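Local coordinates for protein 3-ketosteroid-delta4-5alpha-dehydrogenase (Rhodococcus jostii, PDB 4AT2) that probably uses bound FAD to introduce the delta-4 double bond into 3-keto-5alpha-steroids during steroid breakdown, at residues A[40-45]-A[216-221]; A[66-71]-A[248-253]. All blocks are in the same frame, centred on the assembly; numbering follows the deposited sequence.

Interaction 1: A[40-45]-A[216-221]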
# COMPACT_ATOMS: atom_id res chain seq x y z
N TYR A 40 -38.93 -8.74 -4.96
CA TYR A 40 -38.81 -9.42 -3.68
C TYR A 40 -38.74 -8.36 -2.60
O TYR A 40 -38.36 -7.22 -2.87
CB TYR A 40 -37.53 -10.28 -3.63
CG TYR A 40 -37.40 -11.34 -4.71
CD1 TYR A 40 -36.79 -11.04 -5.92
CD2 TYR A 40 -37.87 -12.64 -4.50
CE1 TYR A 40 -36.66 -11.99 -6.92
CE2 TYR A 40 -37.74 -13.61 -5.50
CZ TYR A 40 -37.13 -13.28 -6.70
OH TYR A 40 -36.98 -14.22 -7.70
N GLU A 41 -39.12 -8.74 -1.38
CA GLU A 41 -39.03 -7.85 -0.22
C GLU A 41 -38.63 -8.65 1.01
O GLU A 41 -39.04 -9.79 1.18
CB GLU A 41 -40.36 -7.14 0.06
CG GLU A 41 -40.91 -6.29 -1.08
CD GLU A 41 -42.28 -5.70 -0.76
OE1 GLU A 41 -42.40 -4.97 0.26
OE2 GLU A 41 -43.23 -5.96 -1.52
N ALA A 42 -37.83 -8.02 1.88
CA ALA A 42 -37.44 -8.60 3.17
C ALA A 42 -37.12 -7.47 4.14
O ALA A 42 -37.05 -6.31 3.74
CB ALA A 42 -36.22 -9.51 3.01
N ASP A 43 -36.93 -7.81 5.41
CA ASP A 43 -36.48 -6.81 6.38
C ASP A 43 -34.98 -6.60 6.21
O ASP A 43 -34.51 -5.48 6.10
CB ASP A 43 -36.75 -7.27 7.80
CG ASP A 43 -38.22 -7.29 8.14
OD1 ASP A 43 -38.97 -6.46 7.60
OD2 ASP A 43 -38.60 -8.15 8.95
N VAL A 44 -34.25 -7.71 6.19
CA VAL A 44 -32.80 -7.69 6.03
C VAL A 44 -32.44 -8.44 4.76
O VAL A 44 -32.80 -9.62 4.60
CB VAL A 44 -32.09 -8.29 7.27
CG1 VAL A 44 -30.59 -8.40 7.04
CG2 VAL A 44 -32.37 -7.42 8.50
N VAL A 45 -31.78 -7.74 3.85
CA VAL A 45 -31.35 -8.32 2.58
C VAL A 45 -29.84 -8.51 2.64
O VAL A 45 -29.10 -7.54 2.82
CB VAL A 45 -31.76 -7.44 1.38
CG1 VAL A 45 -31.15 -7.96 0.08
CG2 VAL A 45 -33.29 -7.41 1.26
N GLY A 216 -35.62 -20.07 9.22
CA GLY A 216 -36.47 -19.55 8.16
C GLY A 216 -35.82 -18.52 7.24
O GLY A 216 -36.51 -17.81 6.52
N VAL A 217 -34.48 -18.45 7.25
CA VAL A 217 -33.78 -17.59 6.30
C VAL A 217 -34.10 -18.04 4.87
O VAL A 217 -34.08 -19.24 4.58
CB VAL A 217 -32.25 -17.60 6.53
CG1 VAL A 217 -31.52 -16.89 5.39
CG2 VAL A 217 -31.92 -16.95 7.86
N ARG A 218 -34.45 -17.09 4.02
CA ARG A 218 -34.79 -17.34 2.61
C ARG A 218 -33.56 -17.08 1.75
O ARG A 218 -32.73 -16.23 2.09
CB ARG A 218 -35.92 -16.41 2.19
CG ARG A 218 -37.15 -16.45 3.09
CD ARG A 218 -37.91 -15.13 3.07
NE ARG A 218 -38.19 -14.73 1.70
CZ ARG A 218 -38.49 -13.49 1.30
NH1 ARG A 218 -38.56 -12.48 2.16
NH2 ARG A 218 -38.71 -13.28 0.01
N ALA A 219 -33.43 -17.82 0.64
CA ALA A 219 -32.32 -17.61 -0.31
C ALA A 219 -32.81 -17.58 -1.76
O ALA A 219 -33.66 -18.38 -2.15
CB ALA A 219 -31.24 -18.67 -0.12
N GLU A 220 -32.26 -16.65 -2.54
CA GLU A 220 -32.49 -16.60 -3.98
C GLU A 220 -31.14 -16.68 -4.69
O GLU A 220 -30.20 -15.98 -4.30
CB GLU A 220 -33.23 -15.32 -4.39
CG GLU A 220 -34.73 -15.32 -4.10
CD GLU A 220 -35.51 -16.32 -4.95
OE1 GLU A 220 -35.11 -16.59 -6.10
OE2 GLU A 220 -36.53 -16.84 -4.46
N TYR A 221 -31.07 -17.52 -5.71
CA TYR A 221 -29.81 -17.80 -6.42
C TYR A 221 -29.79 -17.15 -7.80
O TYR A 221 -30.79 -16.58 -8.24
CB TYR A 221 -29.57 -19.31 -6.47
CG TYR A 221 -29.31 -19.88 -5.10
CD1 TYR A 221 -28.06 -19.72 -4.48
CD2 TYR A 221 -30.32 -20.53 -4.38
CE1 TYR A 221 -27.82 -20.21 -3.21
CE2 TYR A 221 -30.08 -21.02 -3.11
CZ TYR A 221 -28.84 -20.85 -2.53
OH TYR A 221 -28.58 -21.34 -1.26
O HOH W 1 -40.15 -11.54 -1.34

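Interaction 2: A[66-71]-A[248-253]. With FAD (flavin-adenine dinucleotide), chain D.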
# COMPACT_ATOMS: atom_id res chain seq x y z
N ASP A 66 -37.32 -10.71 8.92
CA ASP A 66 -37.52 -11.50 7.71
C ASP A 66 -36.25 -11.33 6.88
O ASP A 66 -35.92 -10.22 6.46
CB ASP A 66 -38.78 -10.97 6.99
CG ASP A 66 -38.94 -11.51 5.56
OD1 ASP A 66 -38.51 -12.63 5.24
OD2 ASP A 66 -39.55 -10.77 4.75
N VAL A 67 -35.52 -12.43 6.67
CA VAL A 67 -34.20 -12.37 6.02
C VAL A 67 -34.19 -13.03 4.65
O VAL A 67 -34.65 -14.16 4.49
CB VAL A 67 -33.12 -13.07 6.89
CG1 VAL A 67 -31.73 -12.90 6.27
CG2 VAL A 67 -33.11 -12.50 8.30
N LEU A 68 -33.64 -12.31 3.67
CA LEU A 68 -33.45 -12.85 2.33
C LEU A 68 -31.99 -12.72 1.90
O LEU A 68 -31.46 -11.61 1.86
CB LEU A 68 -34.37 -12.15 1.32
CG LEU A 68 -34.22 -12.48 -0.17
CD1 LEU A 68 -34.47 -13.97 -0.43
CD2 LEU A 68 -35.16 -11.61 -1.01
N VAL A 69 -31.36 -13.85 1.58
CA VAL A 69 -29.99 -13.87 1.09
C VAL A 69 -30.03 -13.92 -0.43
O VAL A 69 -30.78 -14.70 -1.00
CB VAL A 69 -29.21 -15.09 1.63
CG1 VAL A 69 -27.76 -15.07 1.14
CG2 VAL A 69 -29.22 -15.10 3.15
N LEU A 70 -29.23 -13.07 -1.08
CA LEU A 70 -29.13 -13.04 -2.53
C LEU A 70 -27.75 -13.56 -2.93
O LEU A 70 -26.73 -12.97 -2.57
CB LEU A 70 -29.32 -11.61 -3.03
CG LEU A 70 -30.54 -10.84 -2.53
CD1 LEU A 70 -30.44 -9.43 -3.06
CD2 LEU A 70 -31.83 -11.49 -3.02
N GLU A 71 -27.71 -14.67 -3.67
CA GLU A 71 -26.44 -15.30 -4.00
C GLU A 71 -26.27 -15.36 -5.51
O GLU A 71 -27.17 -15.79 -6.23
CB GLU A 71 -26.37 -16.71 -3.39
CG GLU A 71 -25.27 -17.61 -3.93
CD GLU A 71 -23.88 -17.02 -3.82
OE1 GLU A 71 -23.59 -16.33 -2.81
OE2 GLU A 71 -23.07 -17.23 -4.75
N VAL A 248 -34.09 -7.31 -11.59
CA VAL A 248 -35.03 -7.41 -10.48
C VAL A 248 -34.69 -6.36 -9.41
O VAL A 248 -33.54 -5.94 -9.30
CB VAL A 248 -35.07 -8.84 -9.86
CG1 VAL A 248 -35.55 -9.86 -10.89
CG2 VAL A 248 -33.70 -9.24 -9.31
N ALA A 249 -35.70 -5.94 -8.65
CA ALA A 249 -35.45 -5.04 -7.51
C ALA A 249 -35.87 -5.73 -6.22
O ALA A 249 -36.93 -6.37 -6.16
CB ALA A 249 -36.21 -3.73 -7.68
N VAL A 250 -35.04 -5.62 -5.19
CA VAL A 250 -35.29 -6.29 -3.92
C VAL A 250 -35.33 -5.25 -2.81
O VAL A 250 -34.36 -4.52 -2.61
CB VAL A 250 -34.18 -7.33 -3.61
CG1 VAL A 250 -34.46 -8.00 -2.27
CG2 VAL A 250 -34.08 -8.38 -4.72
N ARG A 251 -36.45 -5.18 -2.10
CA ARG A 251 -36.65 -4.18 -1.05
C ARG A 251 -36.10 -4.66 0.28
O ARG A 251 -36.29 -5.82 0.65
CB ARG A 251 -38.13 -3.84 -0.90
CG ARG A 251 -38.33 -2.56 -0.10
CD ARG A 251 -39.68 -1.94 -0.36
NE ARG A 251 -40.70 -2.44 0.56
CZ ARG A 251 -40.89 -1.99 1.79
NH1 ARG A 251 -40.11 -1.03 2.28
NH2 ARG A 251 -41.86 -2.50 2.55
N ALA A 252 -35.40 -3.77 0.98
CA ALA A 252 -34.84 -4.05 2.31
C ALA A 252 -35.44 -3.06 3.30
O ALA A 252 -35.01 -1.90 3.35
CB ALA A 252 -33.31 -3.94 2.29
N ARG A 253 -36.43 -3.50 4.08
CA ARG A 253 -37.11 -2.59 5.01
C ARG A 253 -36.21 -2.03 6.11
O ARG A 253 -36.36 -0.88 6.51
CB ARG A 253 -38.35 -3.25 5.64
CG ARG A 253 -39.37 -3.79 4.65
CD ARG A 253 -40.51 -4.47 5.39
NE ARG A 253 -41.35 -5.26 4.49
CZ ARG A 253 -41.29 -6.59 4.36
NH1 ARG A 253 -40.43 -7.31 5.07
NH2 ARG A 253 -42.10 -7.20 3.51
PA FAD D . -17.26 -15.65 0.28
O1A FAD D . -17.21 -16.74 1.28
O2A FAD D . -16.58 -15.83 -1.01
O5B FAD D . -18.80 -15.31 -0.00
C5B FAD D . -19.18 -14.26 -0.89
C4B FAD D . -20.42 -14.70 -1.68
O4B FAD D . -20.83 -13.53 -2.43
C3B FAD D . -20.03 -15.77 -2.71
O3B FAD D . -20.92 -16.90 -2.58
C2B FAD D . -20.19 -15.06 -4.06
O2B FAD D . -20.65 -15.99 -5.08
C1B FAD D . -21.26 -14.01 -3.74
N9A FAD D . -21.25 -12.84 -4.65
C8A FAD D . -20.21 -12.25 -5.26
N7A FAD D . -20.67 -11.23 -5.97
C5A FAD D . -22.00 -11.16 -5.79
C6A FAD D . -22.97 -10.33 -6.26
N6A FAD D . -22.64 -9.33 -7.07
N1A FAD D . -24.27 -10.50 -5.93
C2A FAD D . -24.64 -11.52 -5.07
N3A FAD D . -23.64 -12.37 -4.60
C4A FAD D . -22.35 -12.16 -4.97
N1 FAD D . -9.27 -17.59 5.24
C2 FAD D . -9.30 -17.97 6.57
O2 FAD D . -9.57 -17.14 7.42
N3 FAD D . -9.03 -19.30 6.93
C4 FAD D . -8.69 -20.24 5.95
O4 FAD D . -8.44 -21.39 6.31
C4X FAD D . -8.65 -19.85 4.61
N5 FAD D . -8.30 -20.72 3.64
C5X FAD D . -8.05 -20.27 2.39
C6 FAD D . -7.45 -21.10 1.45
C7 FAD D . -7.20 -20.65 0.15
C7M FAD D . -6.59 -21.54 -0.76
C8 FAD D . -7.54 -19.33 -0.21
C8M FAD D . -7.33 -18.81 -1.50
C9 FAD D . -8.16 -18.50 0.73
C9A FAD D . -8.39 -18.96 2.04
N10 FAD D . -8.95 -18.15 2.97
C10 FAD D . -8.94 -18.53 4.26
C1' FAD D . -9.66 -16.89 2.62
C2' FAD D . -11.17 -17.08 2.77
O2' FAD D . -11.51 -18.24 2.01
C3' FAD D . -11.94 -15.86 2.23
O3' FAD D . -11.24 -14.63 2.47
C4' FAD D . -13.33 -15.80 2.88
O4' FAD D . -14.00 -17.04 2.63
C5' FAD D . -14.15 -14.65 2.30
O5' FAD D . -15.41 -14.59 3.00
P FAD D . -16.62 -13.70 2.40
O1P FAD D . -16.21 -12.30 2.27
O2P FAD D . -17.85 -14.05 3.18
O3P FAD D . -16.69 -14.23 0.86
O HOH W 2 -41.69 -10.34 3.02

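Interaction 1: A[40-45]-A[216-221]
Tyr40 overlaps the bent side chain of Glu220 along its CE2-CZ-OH side, with Tyr40 CE2 3.6 Å from Glu220 CD. The two side chains cross at about a right angle, and the ring and carboxylate planes are 34° apart. In Glu220 the bend at chi2 (-67°) lays the carboxylate beside the ring, where CG already touches CE2, instead of sending the acid straight outward. Gln243 ties the two polar ends together: its OE1 is hydrogen-bonded to Tyr40 OH, while its NE2 serves Glu220 OE1. A long, flexible acid and a ring with a terminal hydroxyl suit this place, since each offers carbon for packing and oxygen for the shared amide. Farther along, Arg218 reaches back to strand 40-42. Its NH1 donates an almost straight hydrogen bond of 2.9 Å to Glu41 O (174° at the hydrogen), and this oxygen lies in the guanidinium plane. The bend at chi3 turns the group toward the strand, where NH1 also passes the methyl of Ala42. Arg218 NH2 gives a 2.6 Å hydrogen bond to a water, which also accepts from Glu41 N. Arg218 NH1 also forms a salt bridge with Asp66. The chemistry is thus mixed: an aspartate probably balances the arginine's charge, while NH1 binds a backbone carbonyl directly and NH2 reaches the same residue's amide through water.

Interaction 2: A[66-71]-A[248-253]
Glu71 OE1 accepts a 2.7 Å hydrogen bond from O3B of the adenosine ribose of FAD, and Glu71 OE2 takes another of the same length from O2B, so the carboxylate holds both ribose hydroxyls. Such an acid at the end of the second strand is a hallmark of Rossmann-type FAD-binding folds. Tyr49 N and Thr73 OG1 bind OE1 and OE2 respectively, and probably fix the carboxylate's rotation. Replacing Glu71 by an alanine would probably leave both ribose hydroxyls without their carboxylate acceptor and the adenosine end of the cofactor more loosely held.

Toward Val250 the contact is apolar. Val250 divides its branches between two leucines: its CG1 packs 3.9 Å from Leu68 CD2, and its CG2 meets Leu70 CD1 at 4.1 Å, the latter pair reaching tip to tip. Leu68 thus offers CD2 to one branch, while both methyls of Leu70 lie near the other; a small branched residue between two leucines suits a buried place between strands. At the more exposed end, Asp66 OD2 and Arg253 NH1 form a loose salt bridge of 3.6 Å, the oxygen lying at the guanidinium edge. A water donating to OD2 and accepting from Arg253 NH2 bridges them a second time. Each charge has another mate, Asp66 in Arg218 and Arg253 in Asp43. Val45 of strand 45-47 touches both Leu70 and Val250, while on the other face of strand 67-70 Val67 and Val69 pack on helix 51-62.

Overall arrangement
Interactions 1 and 2 have centres about 5 Å apart and join the same two sheets. Strands 40-42 and 246-252 are neighbours in the mixed sheet; strands 67-70 and 218-220 adjoin in the parallel one, where Arg218 O and Val69 N probably hydrogen-bond. The segments alternate along the chain, in the order 40-45, 66-71, 216-221, 248-253; in each contact one strand comes from each sheet. The chain itself passes between the sheets at the corners near Asp43 and Arg253. Both contacts lie about 28 Å from the chain's centre, at the adenosine end of FAD, where they pack the mixed sheet against the Rossmann-type nucleotide-binding sheet.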